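Local coordinates for protein galactose-binding lectin (Arachis hypogaea, PDB 2DVA) that binds carbohydrates with specificity for D-galactose, as a homotetrameric legume lectin whose subunits carry calcium and manganese, at residues 5-10 / 222-227; 44-49 / 204-209; 90-95 / 199-204. All coordinates share one frame; numbering follows the deposited sequence.

In the fold
Two beta sheets packed face to face make up the legume lectin fold, and the three interactions sample both. Interaction 1 pairs strands 2-8 and 217-229 at the two ends of the chain, within the back sheet of the sandwich. Interactions 2 and 3 lie in the seven-strand sheet, where strand 201-209 runs between strands 43-53 and 84-91; they share F204, and their centres are about 12 Å apart. Along the chain, interaction 1 encloses interaction 2, which in turn encloses interaction 3. The centres of interactions 1 and 2 are about 14 Å apart, and aromatic side chains bridge them, so the core between the sheets is a joint product of both.

Interaction 1 (5-10 / 222-227); sequences SFNFNS and SWSFTS
The ring of F6 stands with its rim against the indole of W223 while F225 lies against one of its faces, three aromatic residues gathered where two antiparallel strands run side by side. F6 CE1 comes to 3.7 Å from W223 CD2, over the middle of the indole; with the planes at 81° this is a T-shaped stack, F6 giving the edge and W223 the face. From the same strand as W223, F225 CB sits over a face of the F6 ring, toward its rim, in a CH-pi contact 3.7 Å from the ring centroid. The F6 and F225 rings are themselves nearly parallel but slid so far apart that they barely overlap. With CG between its backbone N and carbonyl carbon (chi1 55°), F6 brings the end of its ring nearer strand 222-227.

Backbone bonds set this register. F225 N donates to F6 O at 2.9 Å, and W223 N reaches F8 O, also at 2.9 Å; F8 N returns a short bond to W223 O. F6 with F225 and F8 with W223 are thus hydrogen-bonded pairs whose side chains share one face of the sheet. On the other face the side chains are small and polar: S5 CB meets T226 OG1, and N7 OD1 lies 3.5 Å from S224 CB. Just past the strand end, N9 ND2 bonds to N182 O of a neighbouring subunit. The hydroxyls of S222 and S224 bond to S70 and S68, and W223 NE1 to T67, all on strand 64-74, the next neighbour in the sheet. The aromatic face looks toward the other sheet, where Y48 stacks on F6, F206 meets W223 edge-to-face and F204 meets F225.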
ATOM      1  N   SER A   5      -4.780  -0.257   8.048  1.00 33.06           N
ATOM      2  CA  SER A   5      -4.091   0.823   7.363  1.00 34.43           C
ATOM      3  C   SER A   5      -4.985   1.540   6.369  1.00 33.96           C
ATOM      4  O   SER A   5      -5.713   0.916   5.598  1.00 33.36           O
ATOM      5  CB  SER A   5      -2.852   0.297   6.634  1.00 34.29           C
ATOM      6  OG  SER A   5      -3.226  -0.574   5.588  1.00 37.46           O
ATOM      7  N   PHE A   6      -4.925   2.862   6.403  1.00 33.27           N
ATOM      8  CA  PHE A   6      -5.710   3.676   5.499  1.00 34.12           C
ATOM      9  C   PHE A   6      -4.924   4.920   5.140  1.00 36.06           C
ATOM     10  O   PHE A   6      -3.866   5.184   5.717  1.00 36.39           O
ATOM     11  CB  PHE A   6      -7.061   4.036   6.126  1.00 31.79           C
ATOM     12  CG  PHE A   6      -6.971   4.698   7.477  1.00 31.43           C
ATOM     13  CD1 PHE A   6      -6.653   6.048   7.590  1.00 29.77           C
ATOM     14  CD2 PHE A   6      -7.275   3.983   8.634  1.00 31.30           C
ATOM     15  CE1 PHE A   6      -6.650   6.681   8.835  1.00 29.10           C
ATOM     16  CE2 PHE A   6      -7.274   4.607   9.887  1.00 30.07           C
ATOM     17  CZ  PHE A   6      -6.964   5.959   9.985  1.00 29.35           C
ATOM     18  N   ASN A   7      -5.433   5.674   4.175  1.00 37.04           N
ATOM     19  CA  ASN A   7      -4.761   6.877   3.732  1.00 37.75           C
ATOM     20  C   ASN A   7      -5.750   7.840   3.099  1.00 39.24           C
ATOM     21  O   ASN A   7      -6.197   7.635   1.969  1.00 40.93           O
ATOM     22  CB  ASN A   7      -3.654   6.511   2.736  1.00 39.64           C
ATOM     23  CG  ASN A   7      -3.039   7.727   2.063  1.00 40.45           C
ATOM     24  OD1 ASN A   7      -2.749   8.729   2.709  1.00 40.48           O
ATOM     25  ND2 ASN A   7      -2.826   7.632   0.756  1.00 42.02           N
ATOM     26  N   PHE A   8      -6.095   8.878   3.855  1.00 37.42           N
ATOM     27  CA  PHE A   8      -7.014   9.912   3.406  1.00 36.91           C
ATOM     28  C   PHE A   8      -6.200  11.060   2.824  1.00 36.40           C
ATOM     29  O   PHE A   8      -5.498  11.761   3.552  1.00 35.40           O
ATOM     30  CB  PHE A   8      -7.835  10.448   4.582  1.00 38.40           C
ATOM     31  CG  PHE A   8      -8.858   9.482   5.109  1.00 40.57           C
ATOM     32  CD1 PHE A   8     -10.010   9.200   4.380  1.00 44.43           C
ATOM     33  CD2 PHE A   8      -8.680   8.866   6.343  1.00 41.94           C
ATOM     34  CE1 PHE A   8     -10.971   8.320   4.877  1.00 45.14           C
ATOM     35  CE2 PHE A   8      -9.632   7.985   6.849  1.00 42.22           C
ATOM     36  CZ  PHE A   8     -10.781   7.711   6.116  1.00 43.67           C
ATOM     37  N   ASN A   9      -6.282  11.244   1.513  1.00 36.66           N
ATOM     38  CA  ASN A   9      -5.561  12.330   0.860  1.00 38.44           C
ATOM     39  C   ASN A   9      -6.437  13.575   0.955  1.00 37.64           C
ATOM     40  O   ASN A   9      -5.955  14.700   0.847  1.00 39.29           O
ATOM     41  CB  ASN A   9      -5.297  11.987  -0.606  1.00 40.85           C
ATOM     42  CG  ASN A   9      -4.531  10.690  -0.772  1.00 43.64           C
ATOM     43  OD1 ASN A   9      -3.422  10.540  -0.258  1.00 46.42           O
ATOM     44  ND2 ASN A   9      -5.122   9.743  -1.490  1.00 43.40           N
ATOM     45  N   SER A  10      -7.731  13.343   1.153  1.00 36.04           N
ATOM     46  CA  SER A  10      -8.732  14.393   1.283  1.00 35.17           C
ATOM     47  C   SER A  10      -9.952  13.731   1.905  1.00 36.40           C
ATOM     48  O   SER A  10      -9.971  12.515   2.096  1.00 36.35           O
ATOM     49  CB  SER A  10      -9.100  14.969  -0.083  1.00 36.83           C
ATOM     50  OG  SER A  10      -9.834  14.033  -0.854  1.00 38.15           O
ATOM     51  N   SER A 222      -5.041  15.903   5.645  1.00 30.87           N
ATOM     52  CA  SER A 222      -4.774  14.543   5.199  1.00 29.09           C
ATOM     53  C   SER A 222      -4.441  13.676   6.398  1.00 27.42           C
ATOM     54  O   SER A 222      -4.122  14.191   7.470  1.00 27.24           O
ATOM     55  CB  SER A 222      -3.608  14.530   4.202  1.00 29.54           C
ATOM     56  OG  SER A 222      -2.413  15.014   4.792  1.00 28.80           O
ATOM     57  N   TRP A 223      -4.509  12.362   6.215  1.00 26.19           N
ATOM     58  CA  TRP A 223      -4.242  11.434   7.303  1.00 24.74           C
ATOM     59  C   TRP A 223      -4.013  10.012   6.803  1.00 25.71           C
ATOM     60  O   TRP A 223      -4.863   9.452   6.112  1.00 26.00           O
ATOM     61  CB  TRP A 223      -5.427  11.454   8.286  1.00 25.30           C
ATOM     62  CG  TRP A 223      -5.231  10.631   9.534  1.00 24.62           C
ATOM     63  CD1 TRP A 223      -4.043  10.306  10.122  1.00 19.85           C
ATOM     64  CD2 TRP A 223      -6.259  10.065  10.367  1.00 23.54           C
ATOM     65  NE1 TRP A 223      -4.266   9.575  11.263  1.00 24.14           N
ATOM     66  CE2 TRP A 223      -5.613   9.412  11.440  1.00 23.14           C
ATOM     67  CE3 TRP A 223      -7.659  10.052  10.311  1.00 23.39           C
ATOM     68  CZ2 TRP A 223      -6.320   8.748  12.453  1.00 22.01           C
ATOM     69  CZ3 TRP A 223      -8.367   9.390  11.322  1.00 25.67           C
ATOM     70  CH2 TRP A 223      -7.693   8.748  12.376  1.00 24.02           C
ATOM     71  N   SER A 224      -2.852   9.446   7.132  1.00 24.33           N
ATOM     72  CA  SER A 224      -2.532   8.069   6.767  1.00 26.19           C
ATOM     73  C   SER A 224      -2.229   7.344   8.075  1.00 26.06           C
ATOM     74  O   SER A 224      -1.744   7.949   9.033  1.00 25.89           O
ATOM     75  CB  SER A 224      -1.334   7.997   5.802  1.00 26.31           C
ATOM     76  OG  SER A 224      -0.153   8.544   6.356  1.00 28.31           O
ATOM     77  N   PHE A 225      -2.510   6.048   8.120  1.00 26.42           N
ATOM     78  CA  PHE A 225      -2.319   5.297   9.350  1.00 26.51           C
ATOM     79  C   PHE A 225      -2.112   3.809   9.093  1.00 28.05           C
ATOM     80  O   PHE A 225      -2.711   3.228   8.191  1.00 25.84           O
ATOM     81  CB  PHE A 225      -3.557   5.532  10.243  1.00 26.76           C
ATOM     82  CG  PHE A 225      -3.625   4.667  11.480  1.00 25.30           C
ATOM     83  CD1 PHE A 225      -4.023   3.333  11.400  1.00 26.40           C
ATOM     84  CD2 PHE A 225      -3.334   5.201  12.732  1.00 26.25           C
ATOM     85  CE1 PHE A 225      -4.136   2.541  12.552  1.00 24.45           C
ATOM     86  CE2 PHE A 225      -3.442   4.421  13.891  1.00 24.96           C
ATOM     87  CZ  PHE A 225      -3.846   3.085  13.798  1.00 23.62           C
ATOM     88  N   THR A 226      -1.234   3.206   9.883  1.00 28.98           N
ATOM     89  CA  THR A 226      -0.985   1.780   9.789  1.00 29.58           C
ATOM     90  C   THR A 226      -0.677   1.266  11.180  1.00 29.87           C
ATOM     91  O   THR A 226       0.216   1.779  11.858  1.00 29.68           O
ATOM     92  CB  THR A 226       0.222   1.407   8.908  1.00 28.84           C
ATOM     93  OG1 THR A 226       0.043   1.904   7.579  1.00 32.61           O
ATOM     94  CG2 THR A 226       0.348  -0.109   8.848  1.00 26.81           C
ATOM     95  N   SER A 227      -1.427   0.258  11.599  1.00 28.50           N
ATOM     96  CA  SER A 227      -1.209  -0.352  12.895  1.00 29.46           C
ATOM     97  C   SER A 227      -1.096  -1.849  12.656  1.00 29.07           C
ATOM     98  O   SER A 227      -1.793  -2.413  11.819  1.00 29.65           O
ATOM     99  CB  SER A 227      -2.375  -0.054  13.846  1.00 28.31           C
ATOM    100  OG  SER A 227      -3.579  -0.644  13.382  1.00 29.49           O
TER

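Interaction 2 (44-49 / 204-209); sequences GRVLYA and FGFSAS
G44 and A208 exchange a pair of backbone hydrogen bonds across antiparallel strands, as do V46 and F206, V46 N reaching F206 O at 2.8 Å; Y48 N adds a fifth to F204 O, with an N-H...O angle of 168°. Between these lie the non-hydrogen-bonded pairs R45 with S207 and L47 with G205, where CA-H groups approach carbonyl oxygens, as in the contact of G205 CA with V46 O.

Apolar packing is carried by V46 and F206, which lie side by side and point the same way. V46 CG1 meets the ring at its edge, in plane, 3.9 Å from F206 CD2. On the opposite face L47 CD2 lies 3.8 Å from G205 CA, packed against the bare backbone of the glycine.

R45 and S207 meet without a hydrogen bond between them: the aliphatic part of R45 runs alongside the serine hydroxyl, R45 CD coming to 3.2 Å from S207 OG, which bonds to L106 O. Bent at chi3 (-46°), the arginine carries its guanidinium on to Q21, T94 and the carbonyl of G107, so this buried group is held by several partners.

Across the sandwich, F204 meets F65 and F206 meets F69, each edge-to-face and both on strand 64-74 of the facing sheet, part of the intersheet aromatic core of this legume lectin beta sandwich.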
ATOM      1  N   GLY A  44     -15.639  20.280  17.584  1.00 28.62           N
ATOM      2  CA  GLY A  44     -15.824  19.417  16.433  1.00 27.52           C
ATOM      3  C   GLY A  44     -14.783  18.319  16.520  1.00 27.62           C
ATOM      4  O   GLY A  44     -13.644  18.574  16.922  1.00 26.48           O
ATOM      5  N   ARG A  45     -15.169  17.098  16.172  1.00 26.76           N
ATOM      6  CA  ARG A  45     -14.241  15.981  16.218  1.00 27.17           C
ATOM      7  C   ARG A  45     -14.527  15.055  15.052  1.00 28.97           C
ATOM      8  O   ARG A  45     -15.656  14.962  14.572  1.00 28.42           O
ATOM      9  CB  ARG A  45     -14.371  15.208  17.540  1.00 27.82           C
ATOM     10  CG  ARG A  45     -14.657  16.085  18.757  1.00 24.18           C
ATOM     11  CD  ARG A  45     -14.355  15.379  20.090  1.00 26.43           C
ATOM     12  NE  ARG A  45     -14.866  14.009  20.170  1.00 24.44           N
ATOM     13  CZ  ARG A  45     -14.757  13.241  21.251  1.00 24.72           C
ATOM     14  NH1 ARG A  45     -14.165  13.718  22.341  1.00 23.04           N
ATOM     15  NH2 ARG A  45     -15.207  11.991  21.239  1.00 22.68           N
ATOM     16  N   VAL A  46     -13.487  14.378  14.591  1.00 29.77           N
ATOM     17  CA  VAL A  46     -13.616  13.460  13.484  1.00 29.85           C
ATOM     18  C   VAL A  46     -12.930  12.176  13.923  1.00 30.35           C
ATOM     19  O   VAL A  46     -11.858  12.221  14.529  1.00 32.32           O
ATOM     20  CB  VAL A  46     -12.939  14.047  12.218  1.00 31.42           C
ATOM     21  CG1 VAL A  46     -11.428  13.808  12.248  1.00 32.12           C
ATOM     22  CG2 VAL A  46     -13.567  13.470  10.987  1.00 34.27           C
ATOM     23  N   LEU A  47     -13.552  11.038  13.637  1.00 30.07           N
ATOM     24  CA  LEU A  47     -12.981   9.749  14.017  1.00 29.24           C
ATOM     25  C   LEU A  47     -12.997   8.752  12.867  1.00 29.88           C
ATOM     26  O   LEU A  47     -13.894   8.774  12.023  1.00 28.70           O
ATOM     27  CB  LEU A  47     -13.771   9.143  15.176  1.00 31.36           C
ATOM     28  CG  LEU A  47     -13.850   9.909  16.496  1.00 34.13           C
ATOM     29  CD1 LEU A  47     -15.011   9.370  17.315  1.00 36.02           C
ATOM     30  CD2 LEU A  47     -12.536   9.775  17.249  1.00 33.76           C
ATOM     31  N   TYR A  48     -11.990   7.887  12.823  1.00 28.03           N
ATOM     32  CA  TYR A  48     -11.957   6.848  11.809  1.00 28.20           C
ATOM     33  C   TYR A  48     -13.073   5.914  12.294  1.00 29.44           C
ATOM     34  O   TYR A  48     -12.985   5.360  13.383  1.00 28.34           O
ATOM     35  CB  TYR A  48     -10.614   6.127  11.825  1.00 27.18           C
ATOM     36  CG  TYR A  48     -10.537   4.995  10.842  1.00 29.29           C
ATOM     37  CD1 TYR A  48     -10.711   5.222   9.476  1.00 30.17           C
ATOM     38  CD2 TYR A  48     -10.303   3.692  11.271  1.00 29.26           C
ATOM     39  CE1 TYR A  48     -10.655   4.176   8.561  1.00 32.11           C
ATOM     40  CE2 TYR A  48     -10.244   2.638  10.362  1.00 32.78           C
ATOM     41  CZ  TYR A  48     -10.421   2.888   9.012  1.00 32.14           C
ATOM     42  OH  TYR A  48     -10.354   1.851   8.112  1.00 37.35           O
ATOM     43  N   ALA A  49     -14.120   5.763  11.490  1.00 30.47           N
ATOM     44  CA  ALA A  49     -15.283   4.956  11.854  1.00 33.28           C
ATOM     45  C   ALA A  49     -15.026   3.578  12.461  1.00 34.74           C
ATOM     46  O   ALA A  49     -15.705   3.186  13.404  1.00 35.49           O
ATOM     47  CB  ALA A  49     -16.208   4.816  10.644  1.00 32.99           C
ATOM     48  N   PHE A 204      -9.474   6.314  16.708  1.00 28.30           N
ATOM     49  CA  PHE A 204      -8.491   7.373  16.517  1.00 26.68           C
ATOM     50  C   PHE A 204      -9.174   8.531  15.799  1.00 27.53           C
ATOM     51  O   PHE A 204     -10.070   8.313  14.980  1.00 26.31           O
ATOM     52  CB  PHE A 204      -7.324   6.884  15.655  1.00 27.57           C
ATOM     53  CG  PHE A 204      -6.436   5.870  16.329  1.00 26.57           C
ATOM     54  CD1 PHE A 204      -6.827   4.542  16.440  1.00 25.53           C
ATOM     55  CD2 PHE A 204      -5.193   6.246  16.832  1.00 26.58           C
ATOM     56  CE1 PHE A 204      -5.988   3.595  17.045  1.00 26.48           C
ATOM     57  CE2 PHE A 204      -4.348   5.306  17.438  1.00 26.52           C
ATOM     58  CZ  PHE A 204      -4.751   3.979  17.542  1.00 24.26           C
ATOM     59  N   GLY A 205      -8.754   9.759  16.097  1.00 27.90           N
ATOM     60  CA  GLY A 205      -9.356  10.902  15.437  1.00 26.69           C
ATOM     61  C   GLY A 205      -8.738  12.231  15.813  1.00 26.67           C
ATOM     62  O   GLY A 205      -7.663  12.288  16.403  1.00 29.14           O
ATOM     63  N   PHE A 206      -9.427  13.311  15.464  1.00 26.95           N
ATOM     64  CA  PHE A 206      -8.957  14.656  15.767  1.00 25.90           C
ATOM     65  C   PHE A 206     -10.078  15.460  16.399  1.00 25.78           C
ATOM     66  O   PHE A 206     -11.245  15.269  16.068  1.00 25.15           O
ATOM     67  CB  PHE A 206      -8.497  15.347  14.485  1.00 25.42           C
ATOM     68  CG  PHE A 206      -7.334  14.675  13.830  1.00 27.57           C
ATOM     69  CD1 PHE A 206      -6.036  14.967  14.228  1.00 24.97           C
ATOM     70  CD2 PHE A 206      -7.537  13.710  12.848  1.00 27.36           C
ATOM     71  CE1 PHE A 206      -4.956  14.307  13.661  1.00 27.63           C
ATOM     72  CE2 PHE A 206      -6.459  13.042  12.272  1.00 28.91           C
ATOM     73  CZ  PHE A 206      -5.166  13.340  12.681  1.00 26.75           C
ATOM     74  N   SER A 207      -9.717  16.356  17.313  1.00 27.12           N
ATOM     75  CA  SER A 207     -10.693  17.209  17.980  1.00 27.22           C
ATOM     76  C   SER A 207     -10.133  18.622  18.093  1.00 27.62           C
ATOM     77  O   SER A 207      -8.926  18.804  18.230  1.00 27.80           O
ATOM     78  CB  SER A 207     -11.013  16.672  19.377  1.00 27.17           C
ATOM     79  OG  SER A 207     -11.984  17.481  20.026  1.00 25.96           O
ATOM     80  N   ALA A 208     -11.016  19.614  18.018  1.00 28.49           N
ATOM     81  CA  ALA A 208     -10.635  21.021  18.132  1.00 29.77           C
ATOM     82  C   ALA A 208     -11.801  21.772  18.774  1.00 30.51           C
ATOM     83  O   ALA A 208     -12.952  21.333  18.699  1.00 30.51           O
ATOM     84  CB  ALA A 208     -10.321  21.606  16.759  1.00 26.01           C
ATOM     85  N   SER A 209     -11.506  22.905  19.400  1.00 30.50           N
ATOM     86  CA  SER A 209     -12.546  23.673  20.068  1.00 32.03           C
ATOM     87  C   SER A 209     -12.177  25.142  20.201  1.00 31.51           C
ATOM     88  O   SER A 209     -11.056  25.542  19.901  1.00 31.92           O
ATOM     89  CB  SER A 209     -12.801  23.085  21.460  1.00 30.25           C
ATOM     90  OG  SER A 209     -11.601  23.057  22.217  1.00 30.69           O
TER

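Interaction 3 (90-95 / 199-204); sequences APEDTQ and PERVKF
P199 begins the second segment against P91: the two pyrrolidine rings cross at about a right angle, with P199 CD 4.1 Å from P91 CG and P199 CG nearer still to P91 CA.

R201 carries the polar part of the contact. Its guanidinium grips the carboxylate of E92 side-on, one nitrogen to each oxygen. The bond from R201 NH2 to E92 OE1 is 2.7 Å long and nearly straight at 172°, lies in the guanidinium plane and uses the syn lone pair of OE1. The second, from R201 NE to E92 OE2 at 3.0 Å, is less regular: the carboxylate and guanidinium planes are turned 38° from each other, and NE meets OE2 from out of the carboxylate plane. The arginine chain bends at chi2 and chi3 to present this side. A water accepts from E92 N and donates to both E92 OE2 and R201 O, tying the salt bridge back to the main chain. P51 lies against both side chains, and P16 of a neighbouring subunit packs on R201.

Here strand 84-91 leaves the seven-strand sheet of the lectin sandwich: a type I turn, P91 to T94, closed by T94 N on P91 O, begins at P91, the last residue of the strand to pair.

V202, the non-hydrogen-bonded partner of P91, brings its CB to 3.0 Å from A90 O. K203 completes the pairing by exchanging backbone bonds with A90, K203 N reaching A90 O at 2.8 Å. Its extended side chain passes along E92, K203 CD lying 3.5 Å from E92 O, and its amine bonds to N19 OD1.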
ATOM      1  N   ALA A  90      -9.195   6.934  21.969  1.00 26.51           N
ATOM      2  CA  ALA A  90     -10.118   6.772  23.077  1.00 25.52           C
ATOM      3  C   ALA A  90     -11.058   5.582  22.891  1.00 26.55           C
ATOM      4  O   ALA A  90     -11.086   4.959  21.820  1.00 25.07           O
ATOM      5  CB  ALA A  90     -10.930   8.071  23.237  1.00 26.67           C
ATOM      6  N   PRO A  91     -11.837   5.246  23.941  1.00 25.88           N
ATOM      7  CA  PRO A  91     -12.789   4.131  23.892  1.00 26.37           C
ATOM      8  C   PRO A  91     -13.624   4.278  22.631  1.00 27.25           C
ATOM      9  O   PRO A  91     -13.952   5.400  22.220  1.00 26.21           O
ATOM     10  CB  PRO A  91     -13.613   4.328  25.159  1.00 27.04           C
ATOM     11  CG  PRO A  91     -12.607   4.882  26.111  1.00 28.76           C
ATOM     12  CD  PRO A  91     -11.867   5.897  25.263  1.00 27.81           C
ATOM     13  N   GLU A  92     -13.966   3.154  22.015  1.00 28.10           N
ATOM     14  CA  GLU A  92     -14.722   3.192  20.774  1.00 31.32           C
ATOM     15  C   GLU A  92     -16.041   3.951  20.864  1.00 32.49           C
ATOM     16  O   GLU A  92     -16.554   4.418  19.848  1.00 31.45           O
ATOM     17  CB  GLU A  92     -14.969   1.770  20.256  1.00 33.63           C
ATOM     18  CG  GLU A  92     -15.877   0.926  21.125  1.00 35.10           C
ATOM     19  CD  GLU A  92     -15.991  -0.502  20.617  1.00 37.99           C
ATOM     20  OE1 GLU A  92     -16.413  -0.692  19.456  1.00 38.84           O
ATOM     21  OE2 GLU A  92     -15.659  -1.437  21.380  1.00 40.47           O
ATOM     22  N   ASP A  93     -16.576   4.091  22.073  1.00 32.76           N
ATOM     23  CA  ASP A  93     -17.848   4.784  22.267  1.00 34.38           C
ATOM     24  C   ASP A  93     -17.652   6.238  22.676  1.00 33.43           C
ATOM     25  O   ASP A  93     -18.578   6.881  23.175  1.00 34.06           O
ATOM     26  CB  ASP A  93     -18.667   4.071  23.344  1.00 38.69           C
ATOM     27  CG  ASP A  93     -18.073   4.244  24.727  1.00 43.84           C
ATOM     28  OD1 ASP A  93     -16.832   4.332  24.829  1.00 46.87           O
ATOM     29  OD2 ASP A  93     -18.837   4.286  25.715  1.00 47.97           O
ATOM     30  N   THR A  94     -16.449   6.754  22.465  1.00 32.05           N
ATOM     31  CA  THR A  94     -16.138   8.124  22.831  1.00 29.72           C
ATOM     32  C   THR A  94     -17.045   9.142  22.151  1.00 31.29           C
ATOM     33  O   THR A  94     -17.324   9.054  20.956  1.00 30.58           O
ATOM     34  CB  THR A  94     -14.668   8.474  22.503  1.00 28.87           C
ATOM     35  OG1 THR A  94     -14.397   9.824  22.903  1.00 27.06           O
ATOM     36  CG2 THR A  94     -14.397   8.315  21.010  1.00 25.10           C
ATOM     37  N   GLN A  95     -17.497  10.110  22.940  1.00 32.76           N
ATOM     38  CA  GLN A  95     -18.364  11.178  22.466  1.00 35.55           C
ATOM     39  C   GLN A  95     -17.850  12.491  23.037  1.00 34.60           C
ATOM     40  O   GLN A  95     -17.087  12.495  23.998  1.00 33.75           O
ATOM     41  CB  GLN A  95     -19.799  10.955  22.958  1.00 38.14           C
ATOM     42  CG  GLN A  95     -20.510   9.776  22.323  1.00 44.66           C
ATOM     43  CD  GLN A  95     -20.930  10.044  20.891  1.00 47.27           C
ATOM     44  OE1 GLN A  95     -21.395   9.143  20.191  1.00 52.14           O
ATOM     45  NE2 GLN A  95     -20.773  11.286  20.447  1.00 47.51           N
ATOM     46  N   PRO A 199      -8.926   0.782  26.555  1.00 33.06           N
ATOM     47  CA  PRO A 199      -9.515  -0.551  26.420  1.00 33.86           C
ATOM     48  C   PRO A 199      -8.926  -1.203  25.163  1.00 34.34           C
ATOM     49  O   PRO A 199      -8.186  -0.555  24.411  1.00 32.23           O
ATOM     50  CB  PRO A 199     -11.009  -0.254  26.299  1.00 31.95           C
ATOM     51  CG  PRO A 199     -11.027   1.068  25.602  1.00 31.93           C
ATOM     52  CD  PRO A 199      -9.936   1.830  26.319  1.00 31.89           C
ATOM     53  N   GLU A 200      -9.244  -2.473  24.937  1.00 32.99           N
ATOM     54  CA  GLU A 200      -8.733  -3.190  23.772  1.00 33.44           C
ATOM     55  C   GLU A 200      -9.178  -2.582  22.443  1.00 32.01           C
ATOM     56  O   GLU A 200      -8.410  -2.553  21.481  1.00 31.98           O
ATOM     57  CB  GLU A 200      -9.161  -4.653  23.836  1.00 35.49           C
ATOM     58  CG  GLU A 200      -8.626  -5.373  25.051  1.00 40.56           C
ATOM     59  CD  GLU A 200      -9.369  -6.656  25.334  1.00 42.84           C
ATOM     60  OE1 GLU A 200      -9.188  -7.632  24.575  1.00 42.69           O
ATOM     61  OE2 GLU A 200     -10.143  -6.676  26.316  1.00 46.21           O
ATOM     62  N   ARG A 201     -10.418  -2.112  22.377  1.00 30.89           N
ATOM     63  CA  ARG A 201     -10.912  -1.503  21.150  1.00 32.28           C
ATOM     64  C   ARG A 201     -11.038  -0.003  21.360  1.00 30.38           C
ATOM     65  O   ARG A 201     -11.640   0.448  22.333  1.00 29.77           O
ATOM     66  CB  ARG A 201     -12.266  -2.099  20.755  1.00 35.59           C
ATOM     67  CG  ARG A 201     -12.383  -3.588  21.060  1.00 39.40           C
ATOM     68  CD  ARG A 201     -13.232  -4.321  20.044  1.00 39.98           C
ATOM     69  NE  ARG A 201     -14.401  -3.555  19.626  1.00 40.05           N
ATOM     70  CZ  ARG A 201     -15.265  -3.972  18.706  1.00 40.42           C
ATOM     71  NH1 ARG A 201     -15.092  -5.151  18.119  1.00 37.46           N
ATOM     72  NH2 ARG A 201     -16.292  -3.204  18.361  1.00 39.71           N
ATOM     73  N   VAL A 202     -10.468   0.765  20.438  1.00 30.07           N
ATOM     74  CA  VAL A 202     -10.487   2.219  20.524  1.00 29.61           C
ATOM     75  C   VAL A 202     -10.739   2.853  19.167  1.00 29.80           C
ATOM     76  O   VAL A 202     -10.835   2.170  18.154  1.00 30.91           O
ATOM     77  CB  VAL A 202      -9.128   2.766  21.026  1.00 29.35           C
ATOM     78  CG1 VAL A 202      -8.777   2.169  22.377  1.00 28.06           C
ATOM     79  CG2 VAL A 202      -8.037   2.437  20.006  1.00 29.08           C
ATOM     80  N   LYS A 203     -10.849   4.175  19.161  1.00 30.58           N
ATOM     81  CA  LYS A 203     -11.021   4.914  17.921  1.00 31.00           C
ATOM     82  C   LYS A 203     -10.003   6.043  17.896  1.00 30.25           C
ATOM     83  O   LYS A 203      -9.678   6.629  18.938  1.00 30.09           O
ATOM     84  CB  LYS A 203     -12.446   5.466  17.788  1.00 30.08           C
ATOM     85  CG  LYS A 203     -13.394   4.473  17.137  1.00 31.77           C
ATOM     86  CD  LYS A 203     -14.760   5.066  16.860  1.00 34.95           C
ATOM     87  CE  LYS A 203     -15.699   3.983  16.348  1.00 37.04           C
ATOM     88  NZ  LYS A 203     -17.077   4.485  16.094  1.00 39.33           N
ATOM     89  N   PHE A 204      -9.474   6.314  16.708  1.00 28.30           N
ATOM     90  CA  PHE A 204      -8.491   7.373  16.517  1.00 26.68           C
ATOM     91  C   PHE A 204      -9.174   8.531  15.799  1.00 27.53           C
ATOM     92  O   PHE A 204     -10.070   8.313  14.980  1.00 26.31           O
ATOM     93  CB  PHE A 204      -7.324   6.884  15.655  1.00 27.57           C
ATOM     94  CG  PHE A 204      -6.436   5.870  16.329  1.00 26.57           C
ATOM     95  CD1 PHE A 204      -6.827   4.542  16.440  1.00 25.53           C
ATOM     96  CD2 PHE A 204      -5.193   6.246  16.832  1.00 26.58           C
ATOM     97  CE1 PHE A 204      -5.988   3.595  17.045  1.00 26.48           C
ATOM     98  CE2 PHE A 204      -4.348   5.306  17.438  1.00 26.52           C
ATOM     99  CZ  PHE A 204      -4.751   3.979  17.542  1.00 24.26           C
TER
HETATM  100  O   HOH W   1     -13.860   0.280  23.497  1.00 45.10           O